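PDB 2YOC: pullulanase from Klebsiella oxytoca, which hydrolyses the alpha-1,6-glucosidic linkages of pullulan and related dextrins, as a glycosyl hydrolase exported through a type 2 secretion system. Local coordinates for residues A838-R843 with M921-P925. Numbering follows the deposited sequence.
Sequences ADLATR and MVATP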
loop_
_atom_site.group_PDB
_atom_site.type_symbol
_atom_site.label_atom_id
_atom_site.label_comp_id
_atom_site.label_asym_id
_atom_site.label_seq_id
_atom_site.Cartn_x
_atom_site.Cartn_y
_atom_site.Cartn_z
ATOM N N ALA B 838 -8.845 -29.840 -20.025
ATOM C CA ALA B 838 -7.959 -29.426 -21.097
ATOM C C ALA B 838 -7.404 -30.610 -21.906
ATOM O O ALA B 838 -6.522 -31.341 -21.445
ATOM C CB ALA B 838 -6.848 -28.549 -20.549
ATOM N N ASP B 839 -7.971 -30.810 -23.108
ATOM C CA ASP B 839 -7.595 -31.865 -24.056
ATOM C C ASP B 839 -6.249 -31.568 -24.697
ATOM O O ASP B 839 -5.814 -30.411 -24.688
ATOM C CB ASP B 839 -8.667 -32.016 -25.143
ATOM C CG ASP B 839 -9.158 -30.698 -25.721
ATOM O OD1 ASP B 839 -9.931 -29.986 -25.014
ATOM O OD2 ASP B 839 -8.784 -30.380 -26.878
ATOM N N LEU B 840 -5.590 -32.609 -25.263
ATOM C CA LEU B 840 -4.262 -32.530 -25.884
ATOM C C LEU B 840 -4.080 -31.278 -26.737
ATOM O O LEU B 840 -3.075 -30.577 -26.570
ATOM C CB LEU B 840 -3.939 -33.817 -26.672
ATOM C CG LEU B 840 -2.517 -33.992 -27.262
ATOM C CD1 LEU B 840 -1.435 -33.928 -26.195
ATOM C CD2 LEU B 840 -2.392 -35.314 -27.960
ATOM N N ALA B 841 -5.090 -30.963 -27.577
ATOM C CA ALA B 841 -5.139 -29.793 -28.468
ATOM C C ALA B 841 -5.003 -28.445 -27.739
ATOM O O ALA B 841 -4.257 -27.568 -28.206
ATOM C CB ALA B 841 -6.423 -29.810 -29.283
ATOM N N THR B 842 -5.724 -28.279 -26.604
ATOM C CA THR B 842 -5.664 -27.033 -25.823
ATOM C C THR B 842 -4.349 -26.926 -25.043
ATOM O O THR B 842 -3.823 -25.827 -24.880
ATOM C CB THR B 842 -6.899 -26.834 -24.937
ATOM O OG1 THR B 842 -6.754 -27.628 -23.776
ATOM C CG2 THR B 842 -8.215 -27.144 -25.656
ATOM N N ARG B 843 -3.813 -28.070 -24.580
ATOM C CA ARG B 843 -2.545 -28.107 -23.860
ATOM C C ARG B 843 -1.390 -27.735 -24.804
ATOM O O ARG B 843 -0.458 -27.062 -24.363
ATOM C CB ARG B 843 -2.326 -29.466 -23.171
ATOM C CG ARG B 843 -3.417 -29.835 -22.162
ATOM C CD ARG B 843 -3.018 -30.991 -21.257
ATOM N NE ARG B 843 -4.032 -31.218 -20.229
ATOM C CZ ARG B 843 -3.846 -31.913 -19.112
ATOM N NH1 ARG B 843 -2.677 -32.488 -18.865
ATOM N NH2 ARG B 843 -4.828 -32.038 -18.234
HETATM N N MSE B 921 -4.190 -38.226 -17.452
HETATM C CA MSE B 921 -5.231 -37.234 -17.767
HETATM C C MSE B 921 -5.380 -36.959 -19.258
HETATM O O MSE B 921 -6.510 -36.896 -19.755
HETATM C CB MSE B 921 -5.078 -35.940 -16.974
HETATM C CG MSE B 921 -5.296 -36.134 -15.491
HETATM SE SE MSE B 921 -5.796 -34.515 -14.573
HETATM C CE MSE B 921 -4.247 -33.369 -15.166
ATOM N N VAL B 922 -4.250 -36.865 -19.978
ATOM C CA VAL B 922 -4.290 -36.669 -21.417
ATOM C C VAL B 922 -3.255 -37.482 -22.193
ATOM O O VAL B 922 -2.187 -37.791 -21.667
ATOM C CB VAL B 922 -4.459 -35.186 -21.856
ATOM C CG1 VAL B 922 -3.162 -34.590 -22.412
ATOM C CG2 VAL B 922 -5.622 -35.029 -22.842
ATOM N N ALA B 923 -3.613 -37.848 -23.446
ATOM C CA ALA B 923 -2.822 -38.619 -24.409
ATOM C C ALA B 923 -1.428 -38.047 -24.631
ATOM O O ALA B 923 -1.227 -36.842 -24.460
ATOM C CB ALA B 923 -3.561 -38.685 -25.736
ATOM N N THR B 924 -0.466 -38.907 -25.023
ATOM C CA THR B 924 0.918 -38.491 -25.293
ATOM C C THR B 924 1.008 -37.925 -26.719
ATOM O O THR B 924 0.474 -38.547 -27.648
ATOM C CB THR B 924 1.899 -39.651 -25.011
ATOM O OG1 THR B 924 1.647 -40.147 -23.694
ATOM C CG2 THR B 924 3.376 -39.247 -25.121
ATOM N N PRO B 925 1.681 -36.754 -26.911
ATOM C CA PRO B 925 1.820 -36.191 -28.265
ATOM C C PRO B 925 2.500 -37.133 -29.260
ATOM O O PRO B 925 3.328 -37.961 -28.870
ATOM C CB PRO B 925 2.700 -34.961 -28.040
ATOM C CG PRO B 925 2.521 -34.609 -26.628
ATOM C CD PRO B 925 2.345 -35.892 -25.913
#
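R843 and L840 reach from the first turn of helix 840-855 onto V922, in the loop that joins helices 912-919 and 927-945. D839 is the N-cap of helix 840-855, which lies in sequence between strands 814-816 and 860-864, the last two of the parallel beta/alpha barrel of this glycosyl hydrolase; the loop packs on the N-terminal turn of that helix. No hydrogen bond links the two segments. L840 buries more surface against the loop than R843 does, and V922 CG2 lies 3.4 Å from L840 N. The CG of L840 stands anti to the backbone N (chi1 -173°), which carries L840 CD1 to 4.0 Å from P925 CG and L840 CD2 to 4.2 Å from A923 CB, with W827 of helix 826-833 touching both L840 and P925. The R843 side chain can be followed outward from CB, which leaves the helix on the side of the loop. From CG to NE it runs extended alongside V922, the two side chains pointing opposite ways, and R843 CD rests 3.8 Å from V922 CG1. R843 NE gives a 2.8 Å hydrogen bond to A838 O, which lies 31° out of the guanidinium plane, so the side chain ties down the residue just ahead of the N-cap. V922 CB lies over one guanidinium face, offset toward its rim, and NH1 sits near V922 CG1 and M921 CE. NH2 is hydrogen-bonded to S835 O, and the selenomethionine M921 puts its CE at the guanidinium edge, in plane, 3.4 Å from R843 NH2.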